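Local atomic coordinates of ribonucleoside triphosphate reductase (Lactobacillus leichmannii, PDB entry 1L1L), a protein that catalyses the adenosylcobalamin (B12)-dependent reduction of ribonucleoside triphosphates to deoxyribonucleoside triphosphates, as a monomeric class II ribonucleotide reductase under allosteric control. Residues Trp120-Tyr129 with Lys141-Phe152; Ala181-Asp189 with Ile278-Glu286. All blocks are in the same frame, centred on the assembly; numbering follows the deposited sequence.

Contact 1: Trp120-Tyr129 with Lys141-Phe152; sequences WFVAIRPQKY and KQEKAVSMPFSF. Unlike the reference sequence in segment 141-152: F152 (reference Cys).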
loop_
_atom_site.group_PDB
_atom_site.type_symbol
_atom_site.label_atom_id
_atom_site.label_comp_id
_atom_site.label_asym_id
_atom_site.label_seq_id
_atom_site.Cartn_x
_atom_site.Cartn_y
_atom_site.Cartn_z
ATOM N N TRP A 120 5.340 4.263 2.978
ATOM C CA TRP A 120 6.146 5.160 3.780
ATOM C C TRP A 120 5.448 6.508 3.917
ATOM O O TRP A 120 4.406 6.750 3.294
ATOM C CB TRP A 120 7.497 5.392 3.093
ATOM C CG TRP A 120 8.207 4.154 2.606
ATOM C CD1 TRP A 120 7.880 3.379 1.534
ATOM C CD2 TRP A 120 9.349 3.541 3.214
ATOM N NE1 TRP A 120 8.752 2.308 1.437
ATOM C CE2 TRP A 120 9.660 2.388 2.459
ATOM C CE3 TRP A 120 10.140 3.857 4.328
ATOM C CZ2 TRP A 120 10.730 1.547 2.783
ATOM C CZ3 TRP A 120 11.207 3.018 4.650
ATOM C CH2 TRP A 120 11.488 1.879 3.879
ATOM N N PHE A 121 6.025 7.360 4.757
ATOM C CA PHE A 121 5.540 8.721 4.956
ATOM C C PHE A 121 6.744 9.653 4.982
ATOM O O PHE A 121 7.812 9.267 5.422
ATOM C CB PHE A 121 4.796 8.897 6.275
ATOM C CG PHE A 121 4.491 10.334 6.578
ATOM C CD1 PHE A 121 3.453 10.993 5.921
ATOM C CD2 PHE A 121 5.324 11.064 7.416
ATOM C CE1 PHE A 121 3.256 12.367 6.091
ATOM C CE2 PHE A 121 5.139 12.436 7.592
ATOM C CZ PHE A 121 4.105 13.085 6.926
ATOM N N VAL A 122 6.574 10.886 4.507
ATOM C CA VAL A 122 7.678 11.842 4.535
ATOM C C VAL A 122 7.105 13.258 4.503
ATOM O O VAL A 122 6.141 13.517 3.784
ATOM C CB VAL A 122 8.652 11.637 3.340
ATOM C CG1 VAL A 122 7.940 11.884 2.022
ATOM C CG2 VAL A 122 9.842 12.575 3.475
ATOM N N ALA A 123 7.679 14.148 5.308
ATOM C CA ALA A 123 7.251 15.551 5.372
ATOM C C ALA A 123 7.952 16.345 4.258
ATOM O O ALA A 123 9.165 16.234 4.082
ATOM C CB ALA A 123 7.601 16.144 6.751
ATOM N N ILE A 124 7.189 17.133 3.501
ATOM C CA ILE A 124 7.771 17.919 2.420
ATOM C C ILE A 124 8.323 19.236 2.949
ATOM O O ILE A 124 7.694 20.286 2.815
ATOM C CB ILE A 124 6.745 18.225 1.293
ATOM C CG1 ILE A 124 6.104 16.931 0.793
ATOM C CG2 ILE A 124 7.448 18.902 0.119
ATOM C CD1 ILE A 124 7.109 15.886 0.345
ATOM N N ARG A 125 9.498 19.153 3.569
ATOM C CA ARG A 125 10.207 20.307 4.101
ATOM C C ARG A 125 11.691 20.050 3.876
ATOM O O ARG A 125 12.139 18.900 3.914
ATOM C CB ARG A 125 9.949 20.470 5.595
ATOM C CG ARG A 125 10.361 19.273 6.438
ATOM C CD ARG A 125 10.376 19.641 7.918
ATOM N NE ARG A 125 10.477 18.478 8.801
ATOM C CZ ARG A 125 9.431 17.803 9.277
ATOM N NH1 ARG A 125 8.196 18.175 8.960
ATOM N NH2 ARG A 125 9.621 16.757 10.075
ATOM N N PRO A 126 12.478 21.113 3.638
ATOM C CA PRO A 126 13.912 20.901 3.421
ATOM C C PRO A 126 14.492 20.049 4.546
ATOM O O PRO A 126 14.176 20.254 5.717
ATOM C CB PRO A 126 14.466 22.322 3.404
ATOM C CG PRO A 126 13.324 23.095 2.772
ATOM C CD PRO A 126 12.127 22.541 3.512
ATOM N N GLN A 127 15.322 19.077 4.189
ATOM C CA GLN A 127 15.927 18.191 5.177
ATOM C C GLN A 127 17.306 17.756 4.709
ATOM O O GLN A 127 17.643 17.888 3.533
ATOM C CB GLN A 127 15.078 16.920 5.363
ATOM C CG GLN A 127 13.704 17.127 5.936
ATOM C CD GLN A 127 12.914 15.830 6.009
ATOM O OE1 GLN A 127 13.376 14.840 6.579
ATOM N NE2 GLN A 127 11.717 15.831 5.433
ATOM N N LYS A 128 18.091 17.218 5.634
ATOM C CA LYS A 128 19.420 16.721 5.304
ATOM C C LYS A 128 19.265 15.285 4.804
ATOM O O LYS A 128 18.379 14.558 5.262
ATOM C CB LYS A 128 20.316 16.723 6.546
ATOM C CG LYS A 128 19.846 15.776 7.628
ATOM C CD LYS A 128 20.763 15.786 8.836
ATOM C CE LYS A 128 20.301 14.766 9.878
ATOM N NZ LYS A 128 21.168 14.750 11.095
ATOM N N TYR A 129 20.115 14.878 3.867
ATOM C CA TYR A 129 20.060 13.520 3.339
ATOM C C TYR A 129 20.632 12.555 4.368
ATOM O O TYR A 129 20.271 11.371 4.402
ATOM C CB TYR A 129 20.868 13.406 2.045
ATOM C CG TYR A 129 20.134 13.868 0.812
ATOM C CD1 TYR A 129 19.875 15.222 0.580
ATOM C CD2 TYR A 129 19.678 12.942 -0.125
ATOM C CE1 TYR A 129 19.177 15.632 -0.556
ATOM C CE2 TYR A 129 18.987 13.340 -1.257
ATOM C CZ TYR A 129 18.735 14.684 -1.468
ATOM O OH TYR A 129 18.013 15.048 -2.575
ATOM N N LYS A 141 26.779 15.805 4.266
ATOM C CA LYS A 141 25.833 14.885 4.869
ATOM C C LYS A 141 24.769 15.635 5.671
ATOM O O LYS A 141 23.577 15.539 5.379
ATOM C CB LYS A 141 26.571 13.897 5.772
ATOM C CG LYS A 141 26.099 12.466 5.626
ATOM C CD LYS A 141 27.044 11.646 4.766
ATOM C CE LYS A 141 28.344 11.362 5.506
ATOM N NZ LYS A 141 29.225 10.448 4.730
ATOM N N GLN A 142 25.208 16.401 6.665
ATOM C CA GLN A 142 24.295 17.147 7.527
ATOM C C GLN A 142 23.709 18.415 6.914
ATOM O O GLN A 142 23.041 19.180 7.604
ATOM C CB GLN A 142 25.001 17.511 8.834
ATOM C CG GLN A 142 25.842 16.384 9.397
ATOM C CD GLN A 142 25.121 15.055 9.359
ATOM O OE1 GLN A 142 24.078 14.879 9.993
ATOM N NE2 GLN A 142 25.671 14.110 8.608
ATOM N N GLU A 143 23.949 18.633 5.624
ATOM C CA GLU A 143 23.443 19.820 4.942
ATOM C C GLU A 143 22.017 19.647 4.418
ATOM O O GLU A 143 21.744 18.749 3.624
ATOM C CB GLU A 143 24.373 20.187 3.785
ATOM C CG GLU A 143 23.911 21.380 2.972
ATOM C CD GLU A 143 24.913 21.776 1.909
ATOM O OE1 GLU A 143 24.622 22.712 1.135
ATOM O OE2 GLU A 143 25.992 21.148 1.847
ATOM N N LYS A 144 21.118 20.529 4.852
ATOM C CA LYS A 144 19.718 20.478 4.437
ATOM C C LYS A 144 19.514 20.919 2.989
ATOM O O LYS A 144 20.125 21.885 2.531
ATOM C CB LYS A 144 18.866 21.354 5.362
ATOM C CG LYS A 144 18.846 20.887 6.808
ATOM C CD LYS A 144 17.783 21.627 7.610
ATOM C CE LYS A 144 17.711 21.119 9.036
ATOM N NZ LYS A 144 16.552 21.710 9.763
ATOM N N ALA A 145 18.644 20.205 2.278
ATOM C CA ALA A 145 18.359 20.507 0.884
ATOM C C ALA A 145 16.871 20.416 0.586
ATOM O O ALA A 145 16.169 19.565 1.132
ATOM C CB ALA A 145 19.124 19.554 -0.019
ATOM N N VAL A 146 16.397 21.295 -0.287
ATOM C CA VAL A 146 14.995 21.316 -0.669
ATOM C C VAL A 146 14.577 20.025 -1.373
ATOM O O VAL A 146 13.423 19.611 -1.288
ATOM C CB VAL A 146 14.706 22.492 -1.610
ATOM C CG1 VAL A 146 13.280 22.426 -2.111
ATOM C CG2 VAL A 146 14.958 23.803 -0.882
ATOM N N SER A 147 15.529 19.397 -2.055
ATOM C CA SER A 147 15.273 18.172 -2.809
ATOM C C SER A 147 15.150 16.889 -1.982
ATOM O O SER A 147 14.598 15.903 -2.460
ATOM C CB SER A 147 16.385 17.970 -3.841
ATOM O OG SER A 147 17.610 17.682 -3.185
ATOM N N MET A 148 15.657 16.894 -0.754
ATOM C CA MET A 148 15.619 15.690 0.068
ATOM C C MET A 148 14.280 14.927 0.135
ATOM O O MET A 148 14.212 13.765 -0.271
ATOM C CB MET A 148 16.117 16.001 1.483
ATOM C CG MET A 148 16.344 14.766 2.359
ATOM S SD MET A 148 14.791 13.933 2.861
ATOM C CE MET A 148 15.421 12.677 4.027
ATOM N N PRO A 149 13.208 15.557 0.642
ATOM C CA PRO A 149 11.921 14.847 0.722
ATOM C C PRO A 149 11.406 14.310 -0.602
ATOM O O PRO A 149 10.712 13.288 -0.637
ATOM C CB PRO A 149 10.982 15.889 1.327
ATOM C CG PRO A 149 11.568 17.191 0.832
ATOM C CD PRO A 149 13.049 16.966 1.039
ATOM N N PHE A 150 11.741 14.992 -1.694
ATOM C CA PHE A 150 11.298 14.562 -3.013
ATOM C C PHE A 150 12.121 13.365 -3.463
ATOM O O PHE A 150 11.618 12.485 -4.173
ATOM C CB PHE A 150 11.456 15.693 -4.032
ATOM C CG PHE A 150 10.660 16.921 -3.700
ATOM C CD1 PHE A 150 9.292 16.969 -3.959
ATOM C CD2 PHE A 150 11.273 18.014 -3.104
ATOM C CE1 PHE A 150 8.538 18.094 -3.628
ATOM C CE2 PHE A 150 10.527 19.150 -2.764
ATOM C CZ PHE A 150 9.158 19.190 -3.025
ATOM N N SER A 151 13.391 13.356 -3.066
ATOM C CA SER A 151 14.280 12.254 -3.423
ATOM C C SER A 151 13.831 10.995 -2.693
ATOM O O SER A 151 13.871 9.892 -3.258
ATOM C CB SER A 151 15.725 12.581 -3.040
ATOM O OG SER A 151 16.233 13.623 -3.854
ATOM N N PHE A 152 13.425 11.171 -1.436
ATOM C CA PHE A 152 12.960 10.060 -0.607
ATOM C C PHE A 152 11.722 9.461 -1.260
ATOM O O PHE A 152 11.638 8.248 -1.485
ATOM C CB PHE A 152 12.603 10.548 0.798
ATOM C CG PHE A 152 12.116 9.454 1.703
ATOM C CD1 PHE A 152 13.027 8.638 2.382
ATOM C CD2 PHE A 152 10.758 9.169 1.804
ATOM C CE1 PHE A 152 12.589 7.556 3.143
ATOM C CE2 PHE A 152 10.312 8.084 2.561
ATOM C CZ PHE A 152 11.227 7.279 3.228
HETATM O O HOH W 1 14.108 19.817 8.187
HETATM O O HOH W 2 22.191 16.654 2.513
#
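The hydroxyl of Y129 sits between S147, in the turn A145-M148, and S151, one helical turn later. Its OH is 2.6 Å from S151 OG and 2.7 Å from S147 OG, and it hydrogen-bonds to S151, with either group a possible donor. M148 CG lies over one face of the phenol ring, 4.1 Å from the centroid, in a CH-pi contact. P149 packs its CB against I124 CD1 and V122 CG2, and I124 CG2 reaches F150 CZ at 3.6 Å. F152, a phenylalanine where the reference has cysteine, presents its ring edge to the face of W120. Those planes stand at 79°. With CG anti to the backbone N (chi1 180°), the F152 ring also passes V122, CD2 lying 3.6 Å from V122 CB. Two backbone bonds join Q127 and A145 as a single antiparallel hydrogen-bonded pair: A145 N to Q127 O at 2.8 Å and Q127 N to A145 O at 3.2 Å. At the solvent side K128 NZ donates to Q142 OE1 over 3.1 Å.

Further out, D236 hydrogen-bonds S147 OG and N415 holds Q127 OE1. R125 hydrogen-bonds N171 and forms a salt bridge with E403. C119, directly before W120, is disulfide-bonded to C419. The contact joins strand 120-123 of the barrel to the following helix. Its chemistry implies an apolar interior with a buried phenol whose hydroxyl is held between two serine hydroxyls and whose face carries M148 CG.

Contact 2: Ala181-Asp189 with Ile278-Glu286; sequences AIDLQLVVD and ISMLLDVNE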
loop_
_atom_site.group_PDB
_atom_site.type_symbol
_atom_site.label_atom_id
_atom_site.label_comp_id
_atom_site.label_asym_id
_atom_site.label_seq_id
_atom_site.Cartn_x
_atom_site.Cartn_y
_atom_site.Cartn_z
ATOM N N ALA A 181 15.611 30.712 -11.883
ATOM C CA ALA A 181 14.829 29.997 -12.882
ATOM C C ALA A 181 15.894 29.267 -13.684
ATOM O O ALA A 181 16.751 29.900 -14.298
ATOM C CB ALA A 181 14.082 30.963 -13.769
ATOM N N ILE A 182 15.849 27.940 -13.674
ATOM C CA ILE A 182 16.852 27.150 -14.376
ATOM C C ILE A 182 16.549 26.847 -15.837
ATOM O O ILE A 182 15.430 26.494 -16.195
ATOM C CB ILE A 182 17.093 25.805 -13.649
ATOM C CG1 ILE A 182 17.521 26.066 -12.201
ATOM C CG2 ILE A 182 18.144 24.986 -14.392
ATOM C CD1 ILE A 182 18.788 26.884 -12.055
ATOM N N ASP A 183 17.569 26.995 -16.677
ATOM C CA ASP A 183 17.450 26.695 -18.097
ATOM C C ASP A 183 17.808 25.214 -18.198
ATOM O O ASP A 183 18.915 24.815 -17.826
ATOM C CB ASP A 183 18.438 27.536 -18.909
ATOM C CG ASP A 183 18.324 27.281 -20.398
ATOM O OD1 ASP A 183 17.184 27.325 -20.915
ATOM O OD2 ASP A 183 19.363 27.037 -21.051
ATOM N N LEU A 184 16.879 24.399 -18.690
ATOM C CA LEU A 184 17.109 22.956 -18.769
ATOM C C LEU A 184 17.081 22.316 -20.151
ATOM O O LEU A 184 16.157 22.525 -20.942
ATOM C CB LEU A 184 16.093 22.230 -17.879
ATOM C CG LEU A 184 16.121 20.696 -17.852
ATOM C CD1 LEU A 184 17.416 20.234 -17.224
ATOM C CD2 LEU A 184 14.918 20.171 -17.062
ATOM N N GLN A 185 18.103 21.512 -20.428
ATOM C CA GLN A 185 18.181 20.802 -21.692
ATOM C C GLN A 185 18.385 19.336 -21.351
ATOM O O GLN A 185 19.249 18.997 -20.548
ATOM C CB GLN A 185 19.362 21.292 -22.537
ATOM C CG GLN A 185 19.359 22.775 -22.840
ATOM C CD GLN A 185 20.497 23.157 -23.765
ATOM O OE1 GLN A 185 20.464 22.860 -24.960
ATOM N NE2 GLN A 185 21.519 23.798 -23.214
ATOM N N LEU A 186 17.572 18.478 -21.948
ATOM C CA LEU A 186 17.674 17.045 -21.712
ATOM C C LEU A 186 18.242 16.426 -22.981
ATOM O O LEU A 186 17.630 16.499 -24.051
ATOM C CB LEU A 186 16.295 16.454 -21.395
ATOM C CG LEU A 186 15.570 17.097 -20.205
ATOM C CD1 LEU A 186 14.241 16.404 -19.965
ATOM C CD2 LEU A 186 16.447 17.010 -18.967
ATOM N N VAL A 187 19.418 15.820 -22.849
ATOM C CA VAL A 187 20.098 15.208 -23.979
ATOM C C VAL A 187 19.935 13.702 -24.060
ATOM O O VAL A 187 20.080 12.992 -23.066
ATOM C CB VAL A 187 21.613 15.496 -23.945
ATOM C CG1 VAL A 187 22.251 15.044 -25.246
ATOM C CG2 VAL A 187 21.859 16.962 -23.700
ATOM N N VAL A 188 19.629 13.232 -25.261
ATOM C CA VAL A 188 19.491 11.810 -25.544
ATOM C C VAL A 188 20.097 11.611 -26.927
ATOM O O VAL A 188 19.437 11.805 -27.948
ATOM C CB VAL A 188 18.020 11.349 -25.552
ATOM C CG1 VAL A 188 17.917 9.957 -26.166
ATOM C CG2 VAL A 188 17.478 11.321 -24.122
ATOM N N ASP A 189 21.371 11.237 -26.934
ATOM C CA ASP A 189 22.130 11.014 -28.158
ATOM C C ASP A 189 21.361 10.334 -29.280
ATOM O O ASP A 189 20.532 9.458 -29.040
ATOM C CB ASP A 189 23.389 10.204 -27.836
ATOM C CG ASP A 189 24.226 9.912 -29.064
ATOM O OD1 ASP A 189 24.267 10.759 -29.979
ATOM O OD2 ASP A 189 24.855 8.838 -29.107
ATOM N N ILE A 278 11.998 12.388 -18.826
ATOM C CA ILE A 278 12.195 13.658 -19.528
ATOM C C ILE A 278 11.046 14.615 -19.198
ATOM O O ILE A 278 11.273 15.716 -18.704
ATOM C CB ILE A 278 12.287 13.422 -21.055
ATOM C CG1 ILE A 278 13.596 12.682 -21.368
ATOM C CG2 ILE A 278 12.223 14.752 -21.815
ATOM C CD1 ILE A 278 13.640 12.038 -22.717
ATOM N N SER A 279 9.824 14.170 -19.457
ATOM C CA SER A 279 8.626 14.964 -19.179
ATOM C C SER A 279 8.600 15.428 -17.723
ATOM O O SER A 279 8.341 16.605 -17.426
ATOM C CB SER A 279 7.378 14.135 -19.459
ATOM O OG SER A 279 7.430 13.564 -20.754
ATOM N N MET A 280 8.868 14.498 -16.809
ATOM C CA MET A 280 8.864 14.820 -15.390
ATOM C C MET A 280 9.846 15.939 -15.059
ATOM O O MET A 280 9.517 16.858 -14.313
ATOM C CB MET A 280 9.220 13.580 -14.567
ATOM C CG MET A 280 9.129 13.778 -13.069
ATOM S SD MET A 280 10.202 12.613 -12.173
ATOM C CE MET A 280 11.623 13.649 -11.869
ATOM N N LEU A 281 11.056 15.867 -15.603
ATOM C CA LEU A 281 12.058 16.889 -15.331
ATOM C C LEU A 281 11.649 18.231 -15.939
ATOM O O LEU A 281 11.883 19.284 -15.347
ATOM C CB LEU A 281 13.418 16.470 -15.890
ATOM C CG LEU A 281 14.078 15.298 -15.160
ATOM C CD1 LEU A 281 15.217 14.752 -16.020
ATOM C CD2 LEU A 281 14.578 15.746 -13.789
ATOM N N LEU A 282 11.051 18.184 -17.120
ATOM C CA LEU A 282 10.616 19.408 -17.791
ATOM C C LEU A 282 9.463 20.047 -17.037
ATOM O O LEU A 282 9.487 21.247 -16.755
ATOM C CB LEU A 282 10.199 19.113 -19.234
ATOM C CG LEU A 282 11.349 18.663 -20.147
ATOM C CD1 LEU A 282 10.806 18.343 -21.518
ATOM C CD2 LEU A 282 12.429 19.739 -20.207
ATOM N N ASP A 283 8.457 19.244 -16.697
ATOM C CA ASP A 283 7.308 19.755 -15.962
ATOM C C ASP A 283 7.654 20.199 -14.539
ATOM O O ASP A 283 7.117 21.191 -14.041
ATOM C CB ASP A 283 6.195 18.709 -15.951
ATOM C CG ASP A 283 5.602 18.483 -17.334
ATOM O OD1 ASP A 283 5.702 19.398 -18.186
ATOM O OD2 ASP A 283 5.024 17.405 -17.573
ATOM N N VAL A 284 8.554 19.469 -13.883
ATOM C CA VAL A 284 8.982 19.807 -12.534
ATOM C C VAL A 284 9.766 21.120 -12.552
ATOM O O VAL A 284 9.775 21.885 -11.575
ATOM C CB VAL A 284 9.871 18.672 -11.945
ATOM C CG1 VAL A 284 10.646 19.159 -10.745
ATOM C CG2 VAL A 284 8.986 17.503 -11.545
ATOM N N ASN A 285 10.431 21.383 -13.668
ATOM C CA ASN A 285 11.212 22.605 -13.777
ATOM C C ASN A 285 10.245 23.779 -13.968
ATOM O O ASN A 285 10.439 24.849 -13.397
ATOM C CB ASN A 285 12.195 22.489 -14.945
ATOM C CG ASN A 285 13.280 23.544 -14.902
ATOM O OD1 ASN A 285 13.863 23.826 -13.845
ATOM N ND2 ASN A 285 13.568 24.128 -16.056
ATOM N N GLU A 286 9.193 23.570 -14.752
ATOM C CA GLU A 286 8.214 24.628 -14.977
ATOM C C GLU A 286 7.589 25.075 -13.660
ATOM O O GLU A 286 7.572 26.269 -13.345
ATOM C CB GLU A 286 7.111 24.165 -15.930
ATOM C CG GLU A 286 7.575 23.990 -17.362
ATOM C CD GLU A 286 6.433 23.697 -18.314
ATOM O OE1 GLU A 286 5.803 22.624 -18.180
ATOM O OE2 GLU A 286 6.163 24.549 -19.194
#
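L186 and L184 form the apolar centre, both directed from strand 183-187 toward the helix. L186 fits among I278, L281 and L282. Its CD1 lies 3.7 Å from L282 CG, and its CD2 lies 3.9 Å from L281 CD1. The L186 and L282 side chains run past each other in opposite directions. L186 has CG anti to the carbonyl carbon (chi1 -57°), and this sends CD1 toward L282 and I278 and CD2 toward L281 CD1. L184 CD2 meets L282 CD2 at 4.0 Å and also rests near the backbone carbonyl of L281, 3.6 Å from L281 O. V188 extends the apolar row at one end, with CG2 4.1 Å from I278 CD1.

The polar edge lies at the other end. There N285 ND2 donates to I182 O over 3.0 Å, and the N-H points almost straight at the oxygen (169°). The acceptor lies near the N285 amide plane, while the donor stands above the carbonyl plane of I182. The same ND2 is 3.6 Å from L184 CB. This bond ties the chain just before the strand to the buried asparagine on the helix.

Strand and helix segments run antiparallel, 178° between their directions, with axes 9.5 Å apart. The strand is an outer strand of a three-stranded parallel sheet, with L186 also bonded to V204 through the backbone. It bonds to 249-253, whose L252 touches both L186 and L281. Helix 224-236 packs beside the helix through L234, and helix 298-313 meets M280, D283 and V284, completing a layered alpha-beta arrangement within the insertion domain of the B12-dependent reductases.

In the fold
Both contacts are mostly buried, but the centre of contact 1 lies about 22 Å, and that of contact 2 about 30 Å, from the centre of the chain. Their centres are about 21 Å apart, and they do not touch. Each sets a strand against a helix running nearly antiparallel to it. In contact 1 the strand belongs to the large mixed sheet; in contact 2 it belongs to the small parallel sheet of the insertion domain. Helices 224-236 and 298-313 border both. Contact 1 mixes aromatic packing, hydroxyls and a backbone pair, and has an exposed lysine-glutamine bond. Contact 2 is smaller and largely aliphatic, with one cross-segment hydrogen bond.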